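Local coordinates for protein aminofutalosine deaminase (PDB 7LKK) that deaminates aminofutalosine in the menaquinone pathway, acting as a metal-dependent hydrolase of the amidohydrolase family, at residues Val130-Ala135 with Leu374-Ile379; Leu23-Asn28 with Leu403-His408; Tyr262-Lys267 with Leu284-Ser289; Gly49-Leu54 with Leu61-Phe66. All coordinates share one frame; numbering follows the deposited sequence.

Contact 1 (Val130-Ala135 with Leu374-Ile379); sequences VGSVGA and LNNGEI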
loop_
_atom_site.group_PDB
_atom_site.type_symbol
_atom_site.label_atom_id
_atom_site.label_comp_id
_atom_site.label_asym_id
_atom_site.label_seq_id
_atom_site.Cartn_x
_atom_site.Cartn_y
_atom_site.Cartn_z
ATOM N N VAL A 130 2.514 3.269 17.972
ATOM C CA VAL A 130 2.801 4.697 18.068
ATOM C C VAL A 130 2.697 5.131 19.522
ATOM O O VAL A 130 1.678 4.891 20.182
ATOM C CB VAL A 130 1.843 5.508 17.179
ATOM C CG1 VAL A 130 2.093 7.000 17.347
ATOM C CG2 VAL A 130 1.990 5.097 15.723
ATOM N N GLY A 131 3.754 5.764 20.028
ATOM C CA GLY A 131 3.770 6.253 21.393
ATOM C C GLY A 131 3.663 7.763 21.502
ATOM O O GLY A 131 3.287 8.291 22.553
ATOM N N SER A 132 3.995 8.472 20.423
ATOM C CA SER A 132 4.013 9.930 20.419
ATOM C C SER A 132 3.387 10.437 19.129
ATOM O O SER A 132 3.587 9.850 18.062
ATOM C CB SER A 132 5.444 10.477 20.552
ATOM O OG SER A 132 6.124 9.883 21.647
ATOM N N VAL A 133 2.629 11.529 19.227
ATOM C CA VAL A 133 1.906 12.076 18.087
ATOM C C VAL A 133 2.129 13.581 18.012
ATOM O O VAL A 133 2.139 14.274 19.035
ATOM C CB VAL A 133 0.396 11.759 18.155
ATOM C CG1 VAL A 133 0.152 10.276 17.917
ATOM C CG2 VAL A 133 -0.193 12.194 19.493
ATOM N N GLY A 134 2.333 14.077 16.794
ATOM C CA GLY A 134 2.231 15.494 16.508
ATOM C C GLY A 134 0.851 15.798 15.960
ATOM O O GLY A 134 0.571 15.521 14.791
ATOM N N ALA A 135 -0.026 16.341 16.800
ATOM C CA ALA A 135 -1.433 16.522 16.461
ATOM C C ALA A 135 -1.688 17.958 16.019
ATOM O O ALA A 135 -1.544 18.893 16.814
ATOM C CB ALA A 135 -2.319 16.162 17.653
ATOM N N LEU A 374 11.403 15.372 21.363
ATOM C CA LEU A 374 10.992 14.338 22.305
ATOM C C LEU A 374 12.205 13.502 22.687
ATOM O O LEU A 374 13.082 13.290 21.850
ATOM C CB LEU A 374 9.954 13.443 21.574
ATOM C CG LEU A 374 8.438 13.644 21.715
ATOM C CD1 LEU A 374 7.749 13.038 22.926
ATOM C CD2 LEU A 374 8.321 15.211 21.850
ATOM N N ASN A 375 12.261 12.996 23.930
ATOM C CA ASN A 375 13.437 12.231 24.395
ATOM C C ASN A 375 13.209 10.726 24.217
ATOM O O ASN A 375 13.286 9.926 25.152
ATOM C CB ASN A 375 13.784 12.558 25.848
ATOM C CG ASN A 375 15.067 11.898 26.303
ATOM O OD1 ASN A 375 16.012 11.764 25.536
ATOM N ND2 ASN A 375 15.112 11.506 27.575
ATOM N N ASN A 376 12.930 10.345 22.980
ATOM C CA ASN A 376 12.620 8.957 22.683
ATOM C C ASN A 376 13.004 8.682 21.233
ATOM O O ASN A 376 13.884 9.344 20.674
ATOM C CB ASN A 376 11.138 8.678 22.987
ATOM C CG ASN A 376 10.193 9.566 22.186
ATOM O OD1 ASN A 376 10.605 10.289 21.279
ATOM N ND2 ASN A 376 8.913 9.508 22.524
ATOM N N GLY A 377 12.354 7.687 20.635
ATOM C CA GLY A 377 12.610 7.303 19.266
ATOM C C GLY A 377 13.861 6.489 19.053
ATOM O O GLY A 377 14.197 6.199 17.900
ATOM N N GLU A 378 14.555 6.099 20.120
ATOM C CA GLU A 378 15.812 5.379 19.984
ATOM C C GLU A 378 16.069 4.601 21.266
ATOM O O GLU A 378 15.800 5.098 22.362
ATOM C CB GLU A 378 16.967 6.347 19.696
ATOM C CG GLU A 378 18.355 5.725 19.746
ATOM C CD GLU A 378 19.441 6.704 19.341
ATOM O OE1 GLU A 378 20.608 6.281 19.210
ATOM O OE2 GLU A 378 19.123 7.900 19.154
ATOM N N ILE A 379 16.586 3.383 21.124
ATOM C CA ILE A 379 16.931 2.551 22.271
ATOM C C ILE A 379 18.343 2.943 22.688
ATOM O O ILE A 379 19.334 2.456 22.137
ATOM C CB ILE A 379 16.812 1.059 21.952
ATOM C CG1 ILE A 379 15.353 0.700 21.680
ATOM C CG2 ILE A 379 17.342 0.221 23.106
ATOM C CD1 ILE A 379 15.115 -0.771 21.429
#
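Ser132 meets Leu374 and Asn376 where a strand of the TIM barrel, residues 130-137, passes the loop that leads from helix 366-371 to strand 387-391. Val130 starts the segment, its side chain touching Gln125 of helix 115-127. Gly131 is next: its backbone is bonded to Phe75 on strand 69-80 and to Asn152, which opens strand 152-159, so this part of the strand is held between its two parallel barrel neighbours. Ser132 follows, its CB directed at the loop. Its OG stands beside the backbone N and anti to the carbonyl carbon (chi1 -51°), and in that rotamer it accepts a hydrogen bond from Asn376 ND2 at 2.9 Å. The bond is clearly bent, with an N-H...O angle of 134°, yet OG stays close to the amide plane, only 14° out of it. Both ends of the bond have a second partner: the same OG is also bonded to Asn152 ND2, and the amide nitrogen of Asn376 to the carboxylate of Asp386. A buried polar chain therefore runs from strand to loop, and the two bonds on the amide limit its rotation. Val133 then returns the strand to Asn152 by a backbone bond. The contact is small, 84 Å² in all, and Leu374 adds one methyl branch, its CD1 lying 3.8 Å from Ser132 OG and 4.2 Å from Ser132 CB.

Contact 2 (Leu23-Asn28 with Leu403-His408); sequences LVFLCN and LQFLLH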
loop_
_atom_site.group_PDB
_atom_site.type_symbol
_atom_site.label_atom_id
_atom_site.label_comp_id
_atom_site.label_asym_id
_atom_site.label_seq_id
_atom_site.Cartn_x
_atom_site.Cartn_y
_atom_site.Cartn_z
ATOM N N LEU A 23 15.292 -10.046 18.139
ATOM C CA LEU A 23 15.822 -8.945 17.349
ATOM C C LEU A 23 15.485 -7.643 18.055
ATOM O O LEU A 23 14.354 -7.461 18.516
ATOM C CB LEU A 23 15.243 -8.951 15.931
ATOM C CG LEU A 23 15.613 -10.155 15.061
ATOM C CD1 LEU A 23 14.622 -10.311 13.915
ATOM C CD2 LEU A 23 17.031 -10.013 14.533
ATOM N N VAL A 24 16.466 -6.751 18.149
ATOM C CA VAL A 24 16.287 -5.432 18.743
ATOM C C VAL A 24 16.740 -4.392 17.730
ATOM O O VAL A 24 17.869 -4.457 17.233
ATOM C CB VAL A 24 17.069 -5.282 20.061
ATOM C CG1 VAL A 24 16.914 -3.871 20.613
ATOM C CG2 VAL A 24 16.601 -6.311 21.077
ATOM N N PHE A 25 15.860 -3.443 17.420
ATOM C CA PHE A 25 16.180 -2.330 16.534
ATOM C C PHE A 25 16.531 -1.131 17.407
ATOM O O PHE A 25 15.663 -0.583 18.095
ATOM C CB PHE A 25 15.010 -2.000 15.607
ATOM C CG PHE A 25 14.639 -3.112 14.660
ATOM C CD1 PHE A 25 15.480 -4.197 14.462
ATOM C CD2 PHE A 25 13.445 -3.060 13.957
ATOM C CE1 PHE A 25 15.130 -5.209 13.591
ATOM C CE2 PHE A 25 13.092 -4.068 13.084
ATOM C CZ PHE A 25 13.935 -5.144 12.899
ATOM N N LEU A 26 17.804 -0.725 17.384
ATOM C CA LEU A 26 18.221 0.415 18.195
ATOM C C LEU A 26 17.690 1.728 17.640
ATOM O O LEU A 26 17.440 2.667 18.406
ATOM C CB LEU A 26 19.745 0.471 18.287
ATOM C CG LEU A 26 20.451 -0.613 19.099
ATOM C CD1 LEU A 26 21.876 -0.180 19.396
ATOM C CD2 LEU A 26 19.697 -0.902 20.386
ATOM N N CYS A 27 17.517 1.807 16.320
ATOM C CA CYS A 27 17.073 3.025 15.643
ATOM C C CYS A 27 18.000 4.202 15.937
ATOM O O CYS A 27 17.558 5.340 16.106
ATOM C CB CYS A 27 15.625 3.361 15.997
ATOM S SG CYS A 27 14.452 2.144 15.369
ATOM N N ASN A 28 19.296 3.924 16.021
ATOM C CA ASN A 28 20.254 4.997 15.837
ATOM C C ASN A 28 20.395 5.272 14.344
ATOM O O ASN A 28 19.854 4.547 13.503
ATOM C CB ASN A 28 21.600 4.647 16.480
ATOM C CG ASN A 28 22.085 3.246 16.126
ATOM O OD1 ASN A 28 21.539 2.584 15.245
ATOM N ND2 ASN A 28 23.121 2.791 16.822
ATOM N N LEU A 403 13.202 -4.919 6.916
ATOM C CA LEU A 403 12.213 -4.976 5.843
ATOM C C LEU A 403 11.089 -5.953 6.173
ATOM O O LEU A 403 9.907 -5.630 6.007
ATOM C CB LEU A 403 12.888 -5.351 4.525
ATOM C CG LEU A 403 11.948 -5.660 3.355
ATOM C CD1 LEU A 403 11.055 -4.470 3.038
ATOM C CD2 LEU A 403 12.739 -6.084 2.126
ATOM N N GLN A 404 11.436 -7.157 6.645
ATOM C CA GLN A 404 10.409 -8.135 6.995
ATOM C C GLN A 404 9.524 -7.622 8.125
ATOM O O GLN A 404 8.316 -7.888 8.147
ATOM C CB GLN A 404 11.047 -9.470 7.383
ATOM C CG GLN A 404 11.866 -10.126 6.280
ATOM C CD GLN A 404 11.016 -10.714 5.174
ATOM O OE1 GLN A 404 9.810 -10.907 5.333
ATOM N NE2 GLN A 404 11.645 -11.006 4.043
ATOM N N PHE A 405 10.112 -6.897 9.080
ATOM C CA PHE A 405 9.316 -6.279 10.136
ATOM C C PHE A 405 8.290 -5.313 9.552
ATOM O O PHE A 405 7.104 -5.372 9.890
ATOM C CB PHE A 405 10.225 -5.553 11.130
ATOM C CG PHE A 405 9.484 -4.650 12.075
ATOM C CD1 PHE A 405 8.902 -5.160 13.223
ATOM C CD2 PHE A 405 9.357 -3.296 11.810
ATOM C CE1 PHE A 405 8.213 -4.333 14.093
ATOM C CE2 PHE A 405 8.670 -2.466 12.676
ATOM C CZ PHE A 405 8.099 -2.987 13.818
ATOM N N LEU A 406 8.737 -4.405 8.681
ATOM C CA LEU A 406 7.824 -3.432 8.087
ATOM C C LEU A 406 6.737 -4.111 7.265
ATOM O O LEU A 406 5.608 -3.612 7.193
ATOM C CB LEU A 406 8.603 -2.440 7.220
ATOM C CG LEU A 406 9.513 -1.460 7.964
ATOM C CD1 LEU A 406 10.269 -0.574 6.984
ATOM C CD2 LEU A 406 8.712 -0.617 8.945
ATOM N N LEU A 407 7.055 -5.244 6.638
ATOM C CA LEU A 407 6.078 -5.930 5.801
ATOM C C LEU A 407 5.033 -6.664 6.634
ATOM O O LEU A 407 3.858 -6.714 6.252
ATOM C CB LEU A 407 6.785 -6.906 4.859
ATOM C CG LEU A 407 7.621 -6.290 3.737
ATOM C CD1 LEU A 407 8.310 -7.380 2.928
ATOM C CD2 LEU A 407 6.763 -5.415 2.838
ATOM N N HIS A 408 5.433 -7.236 7.772
ATOM C CA HIS A 408 4.560 -8.135 8.511
ATOM C C HIS A 408 4.002 -7.562 9.808
ATOM O O HIS A 408 3.031 -8.115 10.330
ATOM C CB HIS A 408 5.296 -9.449 8.813
ATOM C CG HIS A 408 5.761 -10.170 7.586
ATOM N ND1 HIS A 408 4.890 -10.678 6.648
ATOM C CD2 HIS A 408 7.006 -10.453 7.135
ATOM C CE1 HIS A 408 5.577 -11.249 5.673
ATOM N NE2 HIS A 408 6.864 -11.127 5.946
#
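Phe25 and Phe405 form a T-shaped aromatic pair, the edge of Phe25 directed at the face of Phe405. The evidence is the interplanar angle of 84° together with a centroid separation of 5.6 Å. The pair joins strand 23-25, near the start of the chain, to helix 401-408, near its end, away from the metal and inhibitor sites. The approach is off-centre: Phe25 CE2 leads and meets the CB end of Phe405, 3.8 Å from both Phe405 CB and Phe405 CG, with Phe405 CD2 slightly farther from it at 4.0 Å. Phe405 CB in turn lies close to the plane of the Phe25 ring, at its rim, so the methylene shares the contact with the ring. On the helix, CB of Phe405 points at the strand and, with CG anti to the backbone N (chi1 168°), the ring is laid across the approach, so that its face is turned to the Phe25 edge. The whole interaction is apolar and buried, and these two residues supply almost all of the 87 Å² lost between the segments. The pair belongs to a larger aromatic and aliphatic core, since Phe405 makes a second edge-to-face pair with Phe390 of strand 387-391. Leu72 of strand 69-80 touches both phenylalanines, while Leu361 of helix 353-364 and Val33 of strand 33-34 pack on Phe25. Leu403 and Leu407 of helix 401-408 pack on Tyr93 of the second subunit.

Contact 3 (Tyr262-Lys267 with Leu284-Ser289); sequences YIDMFK and LKRIKS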
loop_
_atom_site.group_PDB
_atom_site.type_symbol
_atom_site.label_atom_id
_atom_site.label_comp_id
_atom_site.label_asym_id
_atom_site.label_seq_id
_atom_site.Cartn_x
_atom_site.Cartn_y
_atom_site.Cartn_z
ATOM N N TYR A 262 8.209 33.058 1.896
ATOM C CA TYR A 262 7.546 32.271 2.931
ATOM C C TYR A 262 8.562 31.575 3.828
ATOM O O TYR A 262 8.450 31.618 5.060
ATOM C CB TYR A 262 6.609 31.249 2.288
ATOM C CG TYR A 262 5.703 30.548 3.272
ATOM C CD1 TYR A 262 4.558 31.169 3.752
ATOM C CD2 TYR A 262 5.994 29.266 3.725
ATOM C CE1 TYR A 262 3.725 30.535 4.653
ATOM C CE2 TYR A 262 5.168 28.624 4.627
ATOM C CZ TYR A 262 4.034 29.262 5.087
ATOM O OH TYR A 262 3.208 28.628 5.986
ATOM N N ILE A 263 9.561 30.925 3.223
ATOM C CA ILE A 263 10.556 30.175 3.990
ATOM C C ILE A 263 11.276 31.084 4.978
ATOM O O ILE A 263 11.487 30.716 6.141
ATOM C CB ILE A 263 11.555 29.490 3.037
ATOM C CG1 ILE A 263 10.864 28.401 2.216
ATOM C CG2 ILE A 263 12.743 28.924 3.815
ATOM C CD1 ILE A 263 11.649 27.984 0.989
ATOM N N ASP A 264 11.657 32.286 4.536
ATOM C CA ASP A 264 12.473 33.168 5.366
ATOM C C ASP A 264 11.775 33.582 6.655
ATOM O O ASP A 264 12.457 33.936 7.621
ATOM C CB ASP A 264 12.880 34.409 4.571
ATOM C CG ASP A 264 13.854 34.091 3.454
ATOM O OD1 ASP A 264 14.276 32.919 3.345
ATOM O OD2 ASP A 264 14.194 35.012 2.680
ATOM N N MET A 265 10.438 33.544 6.693
ATOM C CA MET A 265 9.724 33.850 7.931
ATOM C C MET A 265 10.151 32.936 9.071
ATOM O O MET A 265 10.141 33.352 10.235
ATOM C CB MET A 265 8.215 33.727 7.722
ATOM C CG MET A 265 7.585 34.820 6.884
ATOM S SD MET A 265 5.789 34.788 7.054
ATOM C CE MET A 265 5.450 33.080 6.628
ATOM N N PHE A 266 10.508 31.690 8.763
ATOM C CA PHE A 266 10.864 30.698 9.764
ATOM C C PHE A 266 12.366 30.637 10.020
ATOM O O PHE A 266 12.848 29.652 10.589
ATOM C CB PHE A 266 10.340 29.322 9.341
ATOM C CG PHE A 266 8.853 29.285 9.118
ATOM C CD1 PHE A 266 7.994 28.938 10.147
ATOM C CD2 PHE A 266 8.316 29.607 7.883
ATOM C CE1 PHE A 266 6.626 28.910 9.948
ATOM C CE2 PHE A 266 6.948 29.582 7.677
ATOM C CZ PHE A 266 6.103 29.230 8.710
ATOM N N LYS A 267 13.103 31.668 9.614
ATOM C CA LYS A 267 14.547 31.706 9.812
ATOM C C LYS A 267 14.902 31.523 11.283
ATOM O O LYS A 267 14.315 32.163 12.161
ATOM C CB LYS A 267 15.109 33.030 9.290
ATOM C CG LYS A 267 16.585 33.239 9.564
ATOM C CD LYS A 267 17.167 34.311 8.659
ATOM C CE LYS A 267 17.814 35.426 9.463
ATOM N NZ LYS A 267 16.821 36.457 9.878
ATOM N N LEU A 284 14.454 23.591 -1.041
ATOM C CA LEU A 284 14.837 22.721 0.066
ATOM C C LEU A 284 16.151 23.174 0.691
ATOM O O LEU A 284 16.311 23.140 1.918
ATOM C CB LEU A 284 14.939 21.274 -0.415
ATOM C CG LEU A 284 13.630 20.563 -0.764
ATOM C CD1 LEU A 284 13.897 19.107 -1.123
ATOM C CD2 LEU A 284 12.639 20.661 0.385
ATOM N N LYS A 285 17.106 23.598 -0.139
ATOM C CA LYS A 285 18.361 24.122 0.390
ATOM C C LYS A 285 18.136 25.424 1.148
ATOM O O LYS A 285 18.788 25.677 2.168
ATOM C CB LYS A 285 19.363 24.326 -0.745
ATOM C CG LYS A 285 19.951 23.035 -1.291
ATOM C CD LYS A 285 20.992 23.322 -2.359
ATOM C CE LYS A 285 22.392 23.318 -1.770
ATOM N NZ LYS A 285 22.528 22.293 -0.696
ATOM N N ARG A 286 17.214 26.259 0.663
ATOM C CA ARG A 286 16.867 27.484 1.378
ATOM C C ARG A 286 16.257 27.166 2.735
ATOM O O ARG A 286 16.565 27.826 3.733
ATOM C CB ARG A 286 15.901 28.321 0.540
ATOM C CG ARG A 286 15.605 29.696 1.118
ATOM C CD ARG A 286 16.683 30.695 0.737
ATOM N NE ARG A 286 16.269 32.074 0.980
ATOM C CZ ARG A 286 16.884 33.137 0.472
ATOM N NH1 ARG A 286 17.942 32.979 -0.312
ATOM N NH2 ARG A 286 16.445 34.358 0.746
ATOM N N ILE A 287 15.380 26.161 2.787
ATOM C CA ILE A 287 14.798 25.733 4.056
ATOM C C ILE A 287 15.899 25.315 5.022
ATOM O O ILE A 287 15.917 25.723 6.190
ATOM C CB ILE A 287 13.796 24.589 3.824
ATOM C CG1 ILE A 287 12.521 25.100 3.152
ATOM C CG2 ILE A 287 13.453 23.903 5.128
ATOM C CD1 ILE A 287 11.593 23.994 2.697
ATOM N N LYS A 288 16.841 24.502 4.538
ATOM C CA LYS A 288 17.915 23.998 5.390
ATOM C C LYS A 288 18.783 25.131 5.924
ATOM O O LYS A 288 19.085 25.183 7.122
ATOM C CB LYS A 288 18.759 22.993 4.605
ATOM C CG LYS A 288 20.144 22.749 5.177
ATOM C CD LYS A 288 20.205 21.445 5.951
ATOM C CE LYS A 288 21.646 21.014 6.173
ATOM N NZ LYS A 288 21.750 19.637 6.728
ATOM N N SER A 289 19.200 26.046 5.047
ATOM C CA SER A 289 20.137 27.089 5.451
ATOM C C SER A 289 19.470 28.188 6.271
ATOM O O SER A 289 20.109 28.761 7.160
ATOM C CB SER A 289 20.816 27.694 4.221
ATOM O OG SER A 289 19.877 28.341 3.382
#
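The carboxylate of Asp264 and the guanidinium of Arg286 meet edge to edge, their planes only 18° apart, in a bidentate salt bridge. Arg286 presents its side edge: NE donates to Asp264 OD1 at 3.2 Å, and NH2 donates to Asp264 OD2 at 3.0 Å. The second bond is nearly straight, at 170°, and each oxygen uses its syn lone pair, the side facing the other oxygen. Two bonds to two separate oxygens oppose rotation of either flat group. The bend of the arginine chain at chi2 (83°) brings the guanidinium round to the aspartate. The segments belong to the TIM barrel: 262-267 runs from helix 259-264 into a type I turn, Asp264 to Lys267, just before strand 269-275, and helix 281-291 follows that strand on the way to strand 294-298. Next to the ion pair, on the buried side, the two segments come closest at Ile263 and Ile287, whose CA atoms are 6.1 Å apart. These side chains cross at about a right angle, Ile263 CD1 lying 3.7 Å from Ile287 CG1, while Ile263 CG2 rests 3.8 Å from Ile287 CA. Both isoleucines also pack on Phe222 of strand 218-222, whereas the charged pair lies on the partly exposed side. Ile263 CG2 further touches Arg286 CG at 4.0 Å, along the aliphatic part of the arginine.

Contact 4 (Gly49-Leu54 with Leu61-Phe66); sequences GDYHNL and LKAQFF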
loop_
_atom_site.group_PDB
_atom_site.type_symbol
_atom_site.label_atom_id
_atom_site.label_comp_id
_atom_site.label_asym_id
_atom_site.label_seq_id
_atom_site.Cartn_x
_atom_site.Cartn_y
_atom_site.Cartn_z
ATOM N N GLY A 49 22.112 -4.447 26.568
ATOM C CA GLY A 49 23.122 -5.485 26.462
ATOM C C GLY A 49 22.494 -6.803 26.076
ATOM O O GLY A 49 21.278 -6.912 25.885
ATOM N N ASP A 50 23.356 -7.810 25.941
ATOM C CA ASP A 50 22.891 -9.174 25.723
ATOM C C ASP A 50 21.917 -9.570 26.824
ATOM O O ASP A 50 22.168 -9.328 28.007
ATOM C CB ASP A 50 24.079 -10.137 25.690
ATOM C CG ASP A 50 23.650 -11.587 25.599
ATOM O OD1 ASP A 50 23.204 -12.009 24.511
ATOM O OD2 ASP A 50 23.755 -12.303 26.618
ATOM N N TYR A 51 20.795 -10.174 26.426
ATOM C CA TYR A 51 19.719 -10.419 27.382
ATOM C C TYR A 51 20.160 -11.370 28.487
ATOM O O TYR A 51 19.914 -11.116 29.672
ATOM C CB TYR A 51 18.482 -10.966 26.670
ATOM C CG TYR A 51 17.382 -11.342 27.635
ATOM C CD1 TYR A 51 16.568 -10.370 28.200
ATOM C CD2 TYR A 51 17.164 -12.666 27.989
ATOM C CE1 TYR A 51 15.565 -10.708 29.089
ATOM C CE2 TYR A 51 16.163 -13.013 28.875
ATOM C CZ TYR A 51 15.368 -12.032 29.422
ATOM O OH TYR A 51 14.372 -12.379 30.304
ATOM N N HIS A 52 20.800 -12.483 28.118
ATOM C CA HIS A 52 21.240 -13.445 29.123
ATOM C C HIS A 52 22.223 -12.809 30.099
ATOM O O HIS A 52 22.099 -12.969 31.319
ATOM C CB HIS A 52 21.867 -14.664 28.446
ATOM C CG HIS A 52 22.353 -15.703 29.409
ATOM N ND1 HIS A 52 21.498 -16.439 30.201
ATOM C CD2 HIS A 52 23.604 -16.122 29.712
ATOM C CE1 HIS A 52 22.203 -17.272 30.948
ATOM N NE2 HIS A 52 23.483 -17.098 30.671
ATOM N N ASN A 53 23.203 -12.065 29.576
ATOM C CA ASN A 53 24.150 -11.373 30.443
ATOM C C ASN A 53 23.454 -10.337 31.314
ATOM O O ASN A 53 23.886 -10.084 32.445
ATOM C CB ASN A 53 25.244 -10.712 29.606
ATOM C CG ASN A 53 26.214 -11.717 29.020
ATOM O OD1 ASN A 53 26.188 -12.898 29.365
ATOM N ND2 ASN A 53 27.081 -11.250 28.129
ATOM N N LEU A 54 22.379 -9.729 30.806
ATOM C CA LEU A 54 21.633 -8.755 31.593
ATOM C C LEU A 54 20.929 -9.421 32.770
ATOM O O LEU A 54 20.862 -8.851 33.865
ATOM C CB LEU A 54 20.620 -8.039 30.698
ATOM C CG LEU A 54 20.544 -6.513 30.731
ATOM C CD1 LEU A 54 21.924 -5.886 30.777
ATOM C CD2 LEU A 54 19.760 -6.006 29.525
ATOM N N LEU A 61 15.865 -8.373 39.145
ATOM C CA LEU A 61 14.910 -7.585 38.369
ATOM C C LEU A 61 13.981 -8.520 37.592
ATOM O O LEU A 61 14.400 -9.653 37.264
ATOM C CB LEU A 61 15.674 -6.679 37.410
ATOM C CG LEU A 61 16.450 -5.566 38.091
ATOM C CD1 LEU A 61 17.010 -4.691 37.003
ATOM C CD2 LEU A 61 15.496 -4.816 38.999
ATOM N N LYS A 62 12.702 -8.072 37.361
ATOM C CA LYS A 62 11.735 -8.882 36.609
ATOM C C LYS A 62 12.155 -8.886 35.150
ATOM O O LYS A 62 12.542 -7.848 34.631
ATOM C CB LYS A 62 10.285 -8.377 36.844
ATOM C CG LYS A 62 9.457 -9.529 36.390
ATOM C CD LYS A 62 9.422 -10.450 37.510
ATOM C CE LYS A 62 9.626 -11.909 37.021
ATOM N NZ LYS A 62 9.410 -12.950 38.091
ATOM N N ALA A 63 12.096 -10.061 34.509
ATOM C CA ALA A 63 12.698 -10.269 33.198
ATOM C C ALA A 63 11.817 -11.132 32.309
ATOM O O ALA A 63 11.379 -12.215 32.704
ATOM C CB ALA A 63 14.085 -10.900 33.316
ATOM N N GLN A 64 11.575 -10.630 31.093
ATOM C CA GLN A 64 10.838 -11.330 30.042
ATOM C C GLN A 64 11.620 -11.307 28.730
ATOM O O GLN A 64 12.183 -10.275 28.353
ATOM C CB GLN A 64 9.463 -10.693 29.812
ATOM C CG GLN A 64 8.422 -11.116 30.819
ATOM C CD GLN A 64 7.014 -10.881 30.323
ATOM O OE1 GLN A 64 6.553 -9.743 30.243
ATOM N NE2 GLN A 64 6.322 -11.961 29.978
ATOM N N PHE A 65 11.650 -12.448 28.036
ATOM C CA PHE A 65 12.239 -12.560 26.703
ATOM C C PHE A 65 11.150 -12.957 25.718
ATOM O O PHE A 65 10.354 -13.859 26.001
ATOM C CB PHE A 65 13.377 -13.588 26.655
ATOM C CG PHE A 65 14.144 -13.580 25.360
ATOM C CD1 PHE A 65 15.168 -12.670 25.154
ATOM C CD2 PHE A 65 13.826 -14.468 24.340
ATOM C CE1 PHE A 65 15.870 -12.652 23.964
ATOM C CE2 PHE A 65 14.525 -14.453 23.146
ATOM C CZ PHE A 65 15.548 -13.545 22.957
ATOM N N PHE A 66 11.120 -12.291 24.567
ATOM C CA PHE A 66 10.107 -12.521 23.539
ATOM C C PHE A 66 10.785 -13.164 22.331
ATOM O O PHE A 66 11.397 -12.479 21.507
ATOM C CB PHE A 66 9.403 -11.218 23.174
ATOM C CG PHE A 66 8.572 -10.650 24.291
ATOM C CD1 PHE A 66 7.236 -10.990 24.422
ATOM C CD2 PHE A 66 9.131 -9.784 25.218
ATOM C CE1 PHE A 66 6.471 -10.473 25.453
ATOM C CE2 PHE A 66 8.373 -9.265 26.249
ATOM C CZ PHE A 66 7.040 -9.610 26.367
#
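Tyr51 lies against Ala63, Gln64 and Phe65 in a surface contact between the first turn of helix 51-57 and strand 62-66 of the small four-stranded sheet. Its ring carries the contact. Phe65 CB stands over the tyrosine face, 4.0 Å from the centroid of the Tyr51 ring and 28° off its normal, a CH-pi interaction. The two rings are inclined at 50°, so they are neither stacked nor perpendicular; the closest atoms are Tyr51 CD2 and Phe65 CD1 at 3.5 Å. With chi1 at 175° CG lies opposite the backbone N, and the tyrosine reaches the strand with its hydroxyl: Tyr51 OH is 3.4 Å from Ala63 CB and 3.3 Å from Gln64 C. The start of the helix is fixed by Asp50, an N-cap whose OD2 accepts from Asn53 N at 3.0 Å. Helix 51-57 connects the two outermost strands, 45-50 and 62-66, which run parallel, and so forms a beta-alpha-beta crossover spanning strands 37-41 and 17-21. Ile18 of strand 17-21 touches Tyr51, Leu54 and Ala63, while Val40 of strand 37-41 meets Leu54 and Leu61.

In the fold
Contacts 1 and 2 adjoin each other: Ile379 N lies 2.9 Å from Leu26 O, a probable hydrogen bond, although their centres are about 16 Å apart. Contact 1 is nested in the long loop closed by contact 2, and contact 3 lies inside the loop closed by contact 1. Contact 4, also within the span of contact 2, has its centre about 19 Å from that contact and about 46 Å from contact 3, across the chain's centre. Contacts 1 and 3 approach the iron site without entering it: side chains of Ser132 and His79 are about 12 Å apart, those of Ile287 and His221 about 11 Å. Contacts 2 and 4 lie away from the metal and inhibitor.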